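Side-chain contacts in translation initiation factor eIF2b-like protein (Chaetomium thermophilum, PDB 4ZEM), which forms the beta subunit of the eIF2B complex, which probably acts as guanine nucleotide exchange factor in translation initiation: residues A13-S18 and E29-L34; T41-A46 and G306-C311; Q55-S60 and A158-V163; Q176-I181 and V204-V209; A238-L243 and T250-S255. One frame throughout, in Å; residues are numbered along the deposited sequence. Where two conformers were deposited one is given.

Contact 1 comes first along the chain and closes before the others open; contacts 3, 4 and 5 follow in series, all nested inside the long loop that contact 2 closes. Contacts 1 and 3 lie among the N-terminal helices, contacts 4 and 5 in the Rossmann-like part built on the mostly parallel sheet, and contact 2 sits near the centre of the chain, joining the two. Helix 43-59 serves contacts 2 and 3, whereas helix 154-182 serves contacts 3 and 4 with centres about 31 Å apart. Contacts 2 and 4 touch, as do 4 and 5. Contacts 3 and 5, about 46 Å between centres, mark opposite sides of this elongated subunit.

Contact 1: A13-S18 and E29-L34; sequences ATWTKS and ESLIFL
The indole of Trp15 reaches across an antiparallel helical hairpin, helix 12-18 against helix 24-37, and meets Ser30, Leu31 and Leu34. The short axes run at 167° and approach to 10.7 Å, a wide spacing consistent with one large ring filling much of the interface. Trp15 CG lies anti to the backbone N (chi1 178°), which carries the ring out from its own helix, and the indole crosses the Leu31 side chain at a slant. Ser30 and Leu31 meet it differently, at an edge and over a face. Ser30 comes at the edge, near the ring plane, with its CB 3.4 Å from Trp15 CD1. Leu31 covers one face: its CD1 stands 4.3 Å above the Trp15 ring plane, displaced toward the rim, while Leu31 CD2 meets Trp15 CZ2 at 3.5 Å on the benzene part. Leu34 comes in obliquely near the base of the side chain, its CD1 3.8 Å from Trp15 CB. Helix 43-59 extends this apolar cluster, with Leu52 touching both Trp15 and Leu31. A serine in place of Trp15 would probably open a gap beside Leu31 and Leu34 and leave the carbonyl of Ser27 without its indole donor. The Ser30 hydroxyl is directed back to its own helix, where OG is hydrogen-bonded to the carbonyl oxygen of Ala26, and it is the CB that meets the ring. Across the interface, Trp15 NE1 and Leu31 N lie 3.4 Å apart but, both being donors, form no bond; the indole N-H is spent instead on Ser27 O.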
# COMPACT_ATOMS: atom_id res chain seq x y z
N ALA A 13 12.16 -14.08 -2.11
CA ALA A 13 12.73 -14.26 -3.44
C ALA A 13 12.59 -15.70 -3.90
O ALA A 13 12.21 -15.96 -5.04
CB ALA A 13 14.19 -13.84 -3.45
N THR A 14 12.88 -16.64 -3.00
CA THR A 14 12.74 -18.06 -3.31
C THR A 14 11.26 -18.41 -3.48
O THR A 14 10.90 -19.21 -4.35
CB THR A 14 13.38 -18.95 -2.22
OG1 THR A 14 12.77 -18.67 -0.96
CG2 THR A 14 14.87 -18.69 -2.13
N TRP A 15 10.42 -17.81 -2.65
CA TRP A 15 8.98 -18.02 -2.73
C TRP A 15 8.44 -17.55 -4.08
O TRP A 15 7.57 -18.19 -4.67
CB TRP A 15 8.26 -17.27 -1.60
CG TRP A 15 6.76 -17.40 -1.65
CD1 TRP A 15 6.00 -18.39 -1.10
CD2 TRP A 15 5.83 -16.49 -2.27
NE1 TRP A 15 4.67 -18.16 -1.34
CE2 TRP A 15 4.54 -17.00 -2.06
CE3 TRP A 15 5.98 -15.29 -2.98
CZ2 TRP A 15 3.39 -16.37 -2.53
CZ3 TRP A 15 4.83 -14.66 -3.45
CH2 TRP A 15 3.56 -15.20 -3.22
N THR A 16 8.98 -16.44 -4.57
CA THR A 16 8.52 -15.84 -5.82
C THR A 16 8.73 -16.70 -7.07
O THR A 16 7.88 -16.72 -7.96
CB THR A 16 9.20 -14.47 -6.04
OG1 THR A 16 8.98 -13.64 -4.89
CG2 THR A 16 8.63 -13.77 -7.26
N LYS A 17 9.84 -17.42 -7.15
CA LYS A 17 10.09 -18.21 -8.37
C LYS A 17 9.73 -19.69 -8.25
O LYS A 17 9.93 -20.45 -9.20
CB LYS A 17 11.55 -18.08 -8.81
CG LYS A 17 11.68 -17.37 -10.15
CD LYS A 17 10.74 -18.00 -11.18
CE LYS A 17 11.14 -17.67 -12.61
NZ LYS A 17 12.51 -18.17 -12.93
N SER A 18 9.21 -20.09 -7.10
CA SER A 18 8.58 -21.40 -7.01
C SER A 18 7.10 -21.25 -7.33
O SER A 18 6.41 -22.24 -7.52
CB SER A 18 8.78 -22.00 -5.62
OG SER A 18 8.68 -21.01 -4.62
N GLU A 29 0.36 -21.59 1.38
CA GLU A 29 0.85 -22.00 2.69
C GLU A 29 2.27 -21.50 2.99
O GLU A 29 2.58 -21.18 4.13
CB GLU A 29 0.81 -23.52 2.81
CG GLU A 29 0.79 -24.01 4.25
CD GLU A 29 -0.30 -23.34 5.07
OE1 GLU A 29 -0.01 -22.91 6.21
OE2 GLU A 29 -1.44 -23.24 4.58
N SER A 30 3.12 -21.46 1.97
CA SER A 30 4.46 -20.90 2.12
C SER A 30 4.39 -19.42 2.47
O SER A 30 5.13 -18.94 3.33
CB SER A 30 5.29 -21.10 0.85
OG SER A 30 5.07 -22.39 0.29
N LEU A 31 3.51 -18.69 1.79
CA LEU A 31 3.35 -17.26 2.06
C LEU A 31 2.80 -17.04 3.46
O LEU A 31 3.24 -16.13 4.17
CB LEU A 31 2.43 -16.60 1.03
CG LEU A 31 2.34 -15.07 1.09
CD1 LEU A 31 3.71 -14.44 1.32
CD2 LEU A 31 1.67 -14.50 -0.16
N ILE A 32 1.85 -17.88 3.87
CA ILE A 32 1.28 -17.81 5.21
C ILE A 32 2.40 -17.97 6.23
O ILE A 32 2.46 -17.25 7.23
CB ILE A 32 0.21 -18.90 5.45
CG1 ILE A 32 -1.02 -18.66 4.57
CG2 ILE A 32 -0.22 -18.93 6.91
CD1 ILE A 32 -1.86 -17.50 5.02
N PHE A 33 3.30 -18.90 5.95
CA PHE A 33 4.45 -19.16 6.80
C PHE A 33 5.35 -17.93 6.91
O PHE A 33 5.81 -17.57 7.99
CB PHE A 33 5.24 -20.36 6.28
CG PHE A 33 6.44 -20.71 7.11
CD1 PHE A 33 6.29 -21.36 8.32
CD2 PHE A 33 7.71 -20.38 6.67
CE1 PHE A 33 7.40 -21.69 9.08
CE2 PHE A 33 8.82 -20.70 7.43
CZ PHE A 33 8.67 -21.36 8.64
N LEU A 34 5.60 -17.28 5.77
CA LEU A 34 6.45 -16.09 5.73
C LEU A 34 5.84 -14.93 6.52
O LEU A 34 6.55 -14.20 7.21
CB LEU A 34 6.72 -15.66 4.29
CG LEU A 34 7.54 -16.66 3.45
CD1 LEU A 34 7.69 -16.18 2.02
CD2 LEU A 34 8.90 -16.87 4.08

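Contact 2: T41-A46 and G306-C311; sequences TGDECA and GVYKFC
Asp43, near the beginning of helix 43-59, is the first residue of 41-46 to meet the 306-311 loop, and it touches two consecutive residues there. Its CB lies at the edge of the Tyr308 ring, 3.2 Å from the phenol OH. The carboxylate is turned almost perpendicular to that ring, their planes being 87° apart. Its other partner is Lys309, whose NZ makes a salt bridge and hydrogen bond to Asp43 OD1 at 2.9 Å, arriving on the syn side but 29° out of the carboxylate plane. The lysine chain gets there by bending at chi2 and chi3 (-92° at the latter): CG first lies over one face of the Tyr308 ring, 3.5 Å above its plane, before the amine turns to the acid. The same NZ has a weak hydrogen bond to Ala272 O, so the ammonium is shared between an acid and a backbone carbonyl. The charge pairing would probably be moderated by solvent, since Asp43 and Lys309 are both partly exposed, and Asp43 is poorly ordered. One turn further on, Ala46 turns its methyl to the same Tyr308. Its CB is 3.6 Å from Tyr308 CE1, approaching the ring obliquely. Val88 and Ile174, from two other helices, touch both Ala46 and Tyr308 and complete the apolar surroundings of the phenol. Tyr308 and Lys309 belong to a short 3-10 turn just after strand 301-304, and their contact with helix 43-59 packs the helical part of the subunit against a loop that leaves the C-terminal end of a parallel strand of the Rossmann-like sheet.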
# COMPACT_ATOMS: atom_id res chain seq x y z
N THR A 41 7.34 -8.30 5.31
CA THR A 41 6.75 -7.19 6.05
C THR A 41 6.50 -5.94 5.21
O THR A 41 7.23 -5.67 4.25
CB THR A 41 7.64 -6.78 7.23
OG1 THR A 41 9.01 -6.82 6.82
CG2 THR A 41 7.45 -7.73 8.41
N GLY A 42 5.49 -5.17 5.59
CA GLY A 42 5.21 -3.89 4.97
C GLY A 42 4.79 -3.89 3.52
O GLY A 42 3.87 -4.60 3.12
N ASP A 43 5.43 -3.05 2.72
CA ASP A 43 5.04 -2.88 1.32
C ASP A 43 5.44 -4.03 0.40
O ASP A 43 4.84 -4.21 -0.67
CB ASP A 43 5.62 -1.57 0.77
CG ASP A 43 5.47 -0.41 1.74
OD1 ASP A 43 4.61 -0.50 2.64
OD2 ASP A 43 6.21 0.59 1.59
N GLU A 44 6.44 -4.83 0.78
CA GLU A 44 6.82 -5.95 -0.07
C GLU A 44 5.82 -7.08 0.15
O GLU A 44 5.73 -8.01 -0.64
CB GLU A 44 8.25 -6.42 0.22
CG GLU A 44 8.45 -6.97 1.61
CD GLU A 44 9.90 -7.34 1.87
OE1 GLU A 44 10.66 -7.49 0.89
OE2 GLU A 44 10.28 -7.49 3.05
N CYS A 45 5.08 -6.95 1.24
CA CYS A 45 3.94 -7.81 1.53
C CYS A 45 2.81 -7.55 0.52
O CYS A 45 2.14 -8.48 0.09
CB CYS A 45 3.49 -7.58 2.97
SG CYS A 45 1.84 -8.10 3.38
N ALA A 46 2.62 -6.28 0.15
CA ALA A 46 1.57 -5.91 -0.79
C ALA A 46 1.75 -6.61 -2.13
O ALA A 46 0.80 -7.19 -2.68
CB ALA A 46 1.55 -4.41 -0.99
N GLY A 306 1.07 5.66 -0.84
CA GLY A 306 0.58 5.21 -2.13
C GLY A 306 -0.87 4.80 -1.97
O GLY A 306 -1.29 4.42 -0.87
N VAL A 307 -1.63 4.89 -3.05
CA VAL A 307 -3.06 4.60 -3.04
C VAL A 307 -3.37 3.16 -2.60
O VAL A 307 -4.40 2.90 -1.98
CB VAL A 307 -3.69 4.89 -4.43
CG1 VAL A 307 -5.14 4.47 -4.49
CG2 VAL A 307 -3.53 6.36 -4.76
N TYR A 308 -2.46 2.24 -2.89
CA TYR A 308 -2.66 0.86 -2.46
C TYR A 308 -2.69 0.73 -0.93
O TYR A 308 -3.16 -0.27 -0.39
CB TYR A 308 -1.59 -0.07 -3.06
CG TYR A 308 -0.20 0.04 -2.48
CD1 TYR A 308 0.24 -0.85 -1.51
CD2 TYR A 308 0.69 1.03 -2.91
CE1 TYR A 308 1.51 -0.77 -0.98
CE2 TYR A 308 1.97 1.12 -2.38
CZ TYR A 308 2.37 0.22 -1.42
OH TYR A 308 3.64 0.31 -0.88
N LYS A 309 -2.17 1.73 -0.22
CA LYS A 309 -2.25 1.72 1.23
C LYS A 309 -3.53 2.39 1.76
O LYS A 309 -3.75 2.47 2.97
CB LYS A 309 -0.99 2.36 1.82
CG LYS A 309 0.25 1.63 1.33
CD LYS A 309 1.30 1.38 2.40
CE LYS A 309 2.33 2.47 2.46
NZ LYS A 309 3.44 2.08 3.37
N PHE A 310 -4.38 2.87 0.86
CA PHE A 310 -5.68 3.43 1.24
C PHE A 310 -6.67 2.35 1.68
O PHE A 310 -7.15 1.58 0.85
CB PHE A 310 -6.30 4.22 0.09
CG PHE A 310 -5.78 5.62 -0.06
CD1 PHE A 310 -4.43 5.89 0.09
CD2 PHE A 310 -6.64 6.66 -0.36
CE1 PHE A 310 -3.94 7.19 -0.05
CE2 PHE A 310 -6.16 7.95 -0.50
CZ PHE A 310 -4.81 8.22 -0.34
N CYS A 311 -6.99 2.29 2.97
CA CYS A 311 -7.96 1.32 3.46
C CYS A 311 -9.36 1.92 3.36
O CYS A 311 -9.60 3.01 3.86
CB CYS A 311 -7.67 0.93 4.91
SG CYS A 311 -6.11 0.07 5.18

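Contact 3: Q55-S60 and A158-V163; sequences QVVAKS and ALRSEV
Arg160 holds its CG anti to the backbone N (chi1 -175°) and then bends at chi3 (90°), which carries the guanidinium across to the backbone of Ala58, on the other helix. Val57 and Val163 likewise keep CG1 anti to their backbone N atoms, and these two methyls meet at 3.8 Å, CG1 to CG1. The valines thus form the inner, buried half of the contact and the arginine the outer half. The helices concerned, 43-59 and 154-182, run antiparallel, with 9.6 Å between axes in these segments. At the outer half, Arg160 NH1 gives a weak hydrogen bond to Ala58 O: the 2.8 Å length is good, but the N-H...O angle of only 123° shows a bent approach, with the oxygen near the guanidinium plane at its edge. Ala58 CB lies 3.6 Å from the same Arg160 NH1, and Arg160 CG rests 3.7 Å from Val57 O, a carbonyl that accepts a hydrogen bond from Trp62 NE1. Trp62 also touches the arginine side chain. Near the end of its helix, Ser60 ties down the turn by OG donating to Val56 O at 2.6 Å, while its own backbone N reaches that oxygen from the opposite face. A leucine in place of Arg160 has no N-H to give, and Ala58 O would probably lose its weak mate and the helix end its nearby positive charge. Since the C-terminal end of a helix carries a net partial negative charge from its aligned peptide dipoles, the weak, bent bond is probably helped by attraction between the guanidinium and that end.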
# COMPACT_ATOMS: atom_id res chain seq x y z
N GLN A 55 -1.98 -16.08 -8.95
CA GLN A 55 -1.85 -17.52 -9.10
C GLN A 55 -3.17 -18.21 -8.73
O GLN A 55 -3.50 -19.26 -9.28
CB GLN A 55 -0.73 -18.05 -8.20
CG GLN A 55 0.65 -17.86 -8.77
CD GLN A 55 0.84 -18.51 -10.13
OE1 GLN A 55 0.38 -19.63 -10.36
NE2 GLN A 55 1.52 -17.81 -11.03
N VAL A 56 -3.92 -17.60 -7.82
CA VAL A 56 -5.25 -18.08 -7.48
C VAL A 56 -6.18 -17.96 -8.69
O VAL A 56 -6.92 -18.89 -9.00
CB VAL A 56 -5.84 -17.30 -6.28
CG1 VAL A 56 -7.31 -17.62 -6.09
CG2 VAL A 56 -5.05 -17.60 -5.02
N VAL A 57 -6.12 -16.83 -9.37
CA VAL A 57 -6.91 -16.62 -10.58
C VAL A 57 -6.52 -17.65 -11.64
O VAL A 57 -7.37 -18.22 -12.31
CB VAL A 57 -6.75 -15.19 -11.14
CG1 VAL A 57 -7.45 -15.06 -12.48
CG2 VAL A 57 -7.29 -14.17 -10.15
N ALA A 58 -5.22 -17.88 -11.77
CA ALA A 58 -4.69 -18.80 -12.77
C ALA A 58 -4.94 -20.28 -12.49
O ALA A 58 -5.36 -21.02 -13.38
CB ALA A 58 -3.20 -18.56 -12.94
N LYS A 59 -4.67 -20.73 -11.27
CA LYS A 59 -4.70 -22.16 -10.97
C LYS A 59 -5.93 -22.70 -10.25
O LYS A 59 -6.20 -23.90 -10.32
CB LYS A 59 -3.45 -22.53 -10.17
CG LYS A 59 -2.14 -22.21 -10.87
CD LYS A 59 -0.97 -22.75 -10.07
CE LYS A 59 0.31 -22.77 -10.89
NZ LYS A 59 1.36 -23.61 -10.25
N SER A 60 -6.67 -21.86 -9.52
CA SER A 60 -7.86 -22.36 -8.81
C SER A 60 -8.96 -22.79 -9.80
O SER A 60 -8.94 -22.40 -10.97
CB SER A 60 -8.39 -21.32 -7.83
OG SER A 60 -9.10 -20.30 -8.49
N ALA A 158 -11.12 -16.34 -21.38
CA ALA A 158 -10.91 -14.96 -21.82
C ALA A 158 -10.87 -14.02 -20.62
O ALA A 158 -10.03 -13.12 -20.56
CB ALA A 158 -12.00 -14.55 -22.79
N LEU A 159 -11.78 -14.23 -19.68
CA LEU A 159 -11.85 -13.41 -18.48
C LEU A 159 -10.62 -13.65 -17.62
O LEU A 159 -10.02 -12.71 -17.09
CB LEU A 159 -13.15 -13.71 -17.71
CG LEU A 159 -13.55 -13.00 -16.40
CD1 LEU A 159 -12.73 -13.41 -15.18
CD2 LEU A 159 -13.61 -11.48 -16.57
N ARG A 160 -10.23 -14.92 -17.50
CA ARG A 160 -9.07 -15.31 -16.71
C ARG A 160 -7.82 -14.59 -17.17
O ARG A 160 -7.05 -14.08 -16.36
CB ARG A 160 -8.86 -16.82 -16.78
CG ARG A 160 -7.75 -17.35 -15.89
CD ARG A 160 -7.45 -18.81 -16.21
NE ARG A 160 -6.42 -18.92 -17.23
CZ ARG A 160 -5.21 -19.43 -17.03
NH1 ARG A 160 -4.86 -19.89 -15.84
NH2 ARG A 160 -4.34 -19.47 -18.03
N SER A 161 -7.63 -14.54 -18.48
CA SER A 161 -6.46 -13.89 -19.07
C SER A 161 -6.43 -12.40 -18.77
O SER A 161 -5.39 -11.83 -18.45
CB SER A 161 -6.42 -14.12 -20.58
OG SER A 161 -5.40 -13.33 -21.17
N GLU A 162 -7.59 -11.76 -18.90
CA GLU A 162 -7.68 -10.32 -18.69
C GLU A 162 -7.47 -9.93 -17.22
O GLU A 162 -6.84 -8.91 -16.92
CB GLU A 162 -9.04 -9.80 -19.18
CG GLU A 162 -8.97 -8.47 -19.91
CD GLU A 162 -8.24 -8.55 -21.25
OE1 GLU A 162 -8.08 -7.49 -21.90
OE2 GLU A 162 -7.82 -9.66 -21.66
N VAL A 163 -7.99 -10.75 -16.31
CA VAL A 163 -7.82 -10.50 -14.88
C VAL A 163 -6.37 -10.62 -14.45
O VAL A 163 -5.86 -9.79 -13.69
CB VAL A 163 -8.68 -11.46 -14.03
CG1 VAL A 163 -8.28 -11.39 -12.56
CG2 VAL A 163 -10.15 -11.14 -14.20

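Contact 4: Q176-I181 and V204-V209; sequences QADDQI and VERFLV
Asp178 turns its OD2 to Arg206 while its OD1 is hydrogen-bonded to Thr203 OG1; the salt bridge from Asp178 OD2 to Arg206 NH2 is modelled at 2.2 Å, doubtfully short, and Arg206 has two deposited conformers, so only the pairing deserves trust. Both partners lie on helix 202-214, which packs beside the sheet of the Rossmann-like domain; Asp178 belongs to helix 154-182, which comes in from the helical part of the subunit. The two short axes diverge by 37° and pass 8.8 Å apart. In this conformer the arginine is extended from CG to NE and its guanidinium plane is turned 44° from the carboxylate, with the acid at its edge. Away from the ion pair the contact is apolar. Phe207, with CG anti to its backbone N (chi1 -178°), turns its ring edge to the turn of Ile181, and CG2 of that isoleucine lies 4.1 Å from Phe207 CD1. Leu304 and Leu361 of the sheet touch both side chains. The nearest atom to the phenyl across the contact is a carbonyl oxygen: Ile181 O lies in the ring plane, 3.8 Å from Phe207 CD1, a van der Waals contact.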
# COMPACT_ATOMS: atom_id res chain seq x y z
N GLN A 176 5.93 0.76 -8.43
CA GLN A 176 6.31 2.09 -8.88
C GLN A 176 5.83 3.22 -7.97
O GLN A 176 6.14 4.38 -8.23
CB GLN A 176 5.80 2.33 -10.30
CG GLN A 176 6.36 1.35 -11.32
CD GLN A 176 5.75 1.53 -12.69
OE1 GLN A 176 5.06 2.51 -12.96
NE2 GLN A 176 6.00 0.57 -13.58
N ALA A 177 5.12 2.89 -6.90
CA ALA A 177 4.52 3.91 -6.04
C ALA A 177 5.53 4.87 -5.41
O ALA A 177 5.32 6.08 -5.41
CB ALA A 177 3.67 3.26 -4.95
N ASP A 178 6.63 4.34 -4.88
CA ASP A 178 7.64 5.18 -4.22
C ASP A 178 8.26 6.21 -5.16
O ASP A 178 8.45 7.37 -4.79
CB ASP A 178 8.74 4.32 -3.59
CG ASP A 178 8.31 3.71 -2.26
OD1 ASP A 178 7.21 4.04 -1.79
OD2 ASP A 178 9.09 2.91 -1.69
N ASP A 179 8.59 5.78 -6.38
CA ASP A 179 9.16 6.68 -7.38
C ASP A 179 8.14 7.72 -7.83
O ASP A 179 8.49 8.86 -8.11
CB ASP A 179 9.67 5.89 -8.58
CG ASP A 179 10.94 5.12 -8.27
OD1 ASP A 179 11.63 5.49 -7.29
OD2 ASP A 179 11.24 4.15 -9.00
N GLN A 180 6.89 7.31 -7.95
CA GLN A 180 5.85 8.25 -8.36
C GLN A 180 5.64 9.30 -7.28
O GLN A 180 5.49 10.48 -7.57
CB GLN A 180 4.56 7.52 -8.69
CG GLN A 180 4.61 6.84 -10.04
CD GLN A 180 3.46 5.90 -10.26
OE1 GLN A 180 2.76 5.52 -9.33
NE2 GLN A 180 3.25 5.52 -11.51
N ILE A 181 5.65 8.86 -6.02
CA ILE A 181 5.53 9.79 -4.90
C ILE A 181 6.73 10.75 -4.89
O ILE A 181 6.58 11.96 -4.71
CB ILE A 181 5.43 9.04 -3.56
CG1 ILE A 181 4.10 8.27 -3.49
CG2 ILE A 181 5.57 10.00 -2.40
CD1 ILE A 181 3.95 7.38 -2.28
N VAL A 204 9.93 7.29 2.37
CA VAL A 204 10.44 8.60 2.74
C VAL A 204 11.90 8.76 2.29
O VAL A 204 12.30 9.82 1.80
CB VAL A 204 10.35 8.84 4.27
CG1 VAL A 204 10.92 10.21 4.63
CG2 VAL A 204 8.91 8.72 4.74
N GLU A 205 12.68 7.70 2.44
CA GLU A 205 14.07 7.73 2.02
C GLU A 205 14.18 8.01 0.52
O GLU A 205 14.97 8.85 0.10
CB GLU A 205 14.78 6.42 2.37
CG GLU A 205 14.94 6.17 3.87
CD GLU A 205 15.72 4.90 4.19
OE1 GLU A 205 16.39 4.36 3.28
OE2 GLU A 205 15.66 4.43 5.35
N ARG A 206 13.38 7.32 -0.29
CA ARG A 206 13.41 7.52 -1.73
C ARG A 206 12.94 8.93 -2.09
O ARG A 206 13.44 9.54 -3.04
CB ARG A 206 12.57 6.47 -2.45
CG ARG A 206 13.10 5.04 -2.28
CD ARG A 206 12.53 4.11 -3.34
NE ARG A 206 12.97 2.73 -3.17
CZ ARG A 206 12.18 1.74 -2.76
NH1 ARG A 206 12.67 0.51 -2.62
NH2 ARG A 206 10.91 1.97 -2.49
N PHE A 207 12.00 9.45 -1.31
CA PHE A 207 11.51 10.81 -1.48
C PHE A 207 12.59 11.85 -1.17
O PHE A 207 12.81 12.78 -1.96
CB PHE A 207 10.30 11.00 -0.57
CG PHE A 207 9.65 12.35 -0.68
CD1 PHE A 207 8.68 12.59 -1.64
CD2 PHE A 207 9.97 13.36 0.21
CE1 PHE A 207 8.07 13.83 -1.73
CE2 PHE A 207 9.35 14.59 0.13
CZ PHE A 207 8.40 14.83 -0.84
N LEU A 208 13.28 11.69 -0.05
CA LEU A 208 14.33 12.63 0.34
C LEU A 208 15.52 12.60 -0.61
O LEU A 208 16.04 13.65 -1.00
CB LEU A 208 14.79 12.35 1.76
CG LEU A 208 13.74 12.59 2.84
CD1 LEU A 208 14.28 12.14 4.20
CD2 LEU A 208 13.30 14.05 2.87
N VAL A 209 15.94 11.40 -0.99
CA VAL A 209 17.06 11.22 -1.90
C VAL A 209 16.78 11.84 -3.27
O VAL A 209 17.66 12.47 -3.86
CB VAL A 209 17.42 9.71 -2.05
CG1 VAL A 209 18.25 9.44 -3.30
CG2 VAL A 209 18.12 9.22 -0.79

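Contact 5: A238-L243 and T250-S255; sequences ALRKKL and TINLAS
Arg240 and Leu243, one helical turn apart, carry the contact with Thr250 and Asn252 on the neighbouring strand. The apolar part is the meeting of Leu243 and Thr250. Leu243 CD1 lies 3.8 Å from Thr250 CG2, and Leu243 CB is almost as near to the same methyl. Thr250 can offer CG2 because its hydroxyl takes the place between the backbone N and the carbonyl carbon; OG1 is then hydrogen-bonded to Asn244 OD1, just beyond the helical segment. The aliphatic stem of Arg240 runs across the other side of this threonine, CG 4.0 Å from Thr250 OG1, a van der Waals contact at roughly a right angle. These contacts belong to a beta-alpha-beta crossover of the Rossmann-like domain: helix 237-246 connects strand 218-222 to its parallel neighbour 249-252, the outermost strand of the sheet at that side, and returns antiparallel to it, at 151°, with 9.6 Å between axes. The crossover helix also touches helix 202-214, through Leu243 on Leu208. The polar groups meet without bonding where Arg240 approaches Asn252. A bend at chi3 (-77°) turns the guanidinium so that one face is presented to the amide, and Asn252 ND2 stands 3.4 Å above that plane, toward its rim. The two flat groups are steeply inclined, 72° apart. The nearest guanidinium atom is NE, also at 3.4 Å from Asn252 ND2; as both nitrogens are donors, this is contact without a hydrogen bond. Arg240 NE has its bond elsewhere, to the carbonyl oxygen of Pro235.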
# COMPACT_ATOMS: atom_id res chain seq x y z
N ALA A 238 23.21 4.94 7.01
CA ALA A 238 23.26 4.79 5.57
C ALA A 238 22.52 5.90 4.85
O ALA A 238 23.01 6.47 3.88
CB ALA A 238 22.71 3.43 5.16
N LEU A 239 21.33 6.22 5.35
CA LEU A 239 20.51 7.26 4.76
C LEU A 239 21.22 8.59 4.84
O LEU A 239 21.26 9.35 3.89
CB LEU A 239 19.19 7.36 5.50
CG LEU A 239 18.20 8.43 5.08
CD1 LEU A 239 17.76 8.18 3.65
CD2 LEU A 239 16.99 8.48 5.99
N ARG A 240 21.81 8.86 6.00
CA ARG A 240 22.53 10.10 6.21
C ARG A 240 23.72 10.19 5.28
O ARG A 240 24.00 11.25 4.74
CB ARG A 240 22.96 10.24 7.67
CG ARG A 240 21.82 10.62 8.59
CD ARG A 240 22.28 10.92 10.00
NE ARG A 240 22.58 9.72 10.76
CZ ARG A 240 23.80 9.36 11.14
NH1 ARG A 240 24.84 10.11 10.84
NH2 ARG A 240 23.97 8.24 11.82
N LYS A 241 24.41 9.08 5.10
CA LYS A 241 25.57 9.07 4.23
C LYS A 241 25.14 9.37 2.81
O LYS A 241 25.80 10.11 2.10
CB LYS A 241 26.27 7.71 4.30
CG LYS A 241 27.58 7.65 3.54
CD LYS A 241 28.28 6.32 3.76
CE LYS A 241 29.62 6.28 3.05
NZ LYS A 241 30.41 5.09 3.47
N LYS A 242 24.03 8.78 2.39
CA LYS A 242 23.52 9.02 1.05
C LYS A 242 23.09 10.47 0.85
O LYS A 242 23.35 11.06 -0.19
CB LYS A 242 22.39 8.05 0.72
CG LYS A 242 22.17 7.86 -0.76
CD LYS A 242 21.20 6.73 -1.04
CE LYS A 242 20.97 6.56 -2.53
NZ LYS A 242 19.84 5.62 -2.80
N LEU A 243 22.43 11.04 1.86
CA LEU A 243 21.96 12.42 1.79
C LEU A 243 23.09 13.43 1.76
O LEU A 243 23.04 14.41 1.02
CB LEU A 243 21.03 12.72 2.96
CG LEU A 243 19.63 12.11 2.90
CD1 LEU A 243 18.86 12.44 4.16
CD2 LEU A 243 18.89 12.59 1.67
N THR A 250 22.31 16.93 7.29
CA THR A 250 21.48 16.10 8.16
C THR A 250 21.70 16.45 9.61
O THR A 250 22.83 16.71 10.05
CB THR A 250 21.73 14.59 7.94
OG1 THR A 250 23.14 14.33 8.02
CG2 THR A 250 21.21 14.17 6.58
N ILE A 251 20.60 16.47 10.35
CA ILE A 251 20.63 16.78 11.77
C ILE A 251 20.06 15.63 12.58
O ILE A 251 19.02 15.07 12.24
CB ILE A 251 19.83 18.07 12.05
CG1 ILE A 251 20.52 19.26 11.38
CG2 ILE A 251 19.68 18.30 13.56
CD1 ILE A 251 19.80 20.60 11.54
N ASN A 252 20.78 15.25 13.62
CA ASN A 252 20.28 14.26 14.57
C ASN A 252 19.78 14.97 15.81
O ASN A 252 20.50 15.78 16.40
CB ASN A 252 21.36 13.24 14.94
CG ASN A 252 21.43 12.10 13.94
OD1 ASN A 252 20.41 11.52 13.56
ND2 ASN A 252 22.64 11.77 13.50
N LEU A 253 18.56 14.67 16.20
CA LEU A 253 17.92 15.28 17.35
C LEU A 253 17.88 14.40 18.58
O LEU A 253 17.66 13.20 18.49
CB LEU A 253 16.48 15.64 17.01
CG LEU A 253 16.20 17.06 16.57
CD1 LEU A 253 14.70 17.29 16.64
CD2 LEU A 253 16.93 18.02 17.48
N ALA A 254 18.10 15.01 19.73
CA ALA A 254 18.05 14.29 20.99
C ALA A 254 16.59 13.92 21.21
O ALA A 254 15.69 14.59 20.71
CB ALA A 254 18.56 15.16 22.12
N SER A 255 16.34 12.84 21.93
CA SER A 255 14.98 12.38 22.17
C SER A 255 14.14 13.41 22.92
O SER A 255 12.99 13.65 22.58
CB SER A 255 15.01 11.09 22.97
OG SER A 255 15.82 11.24 24.12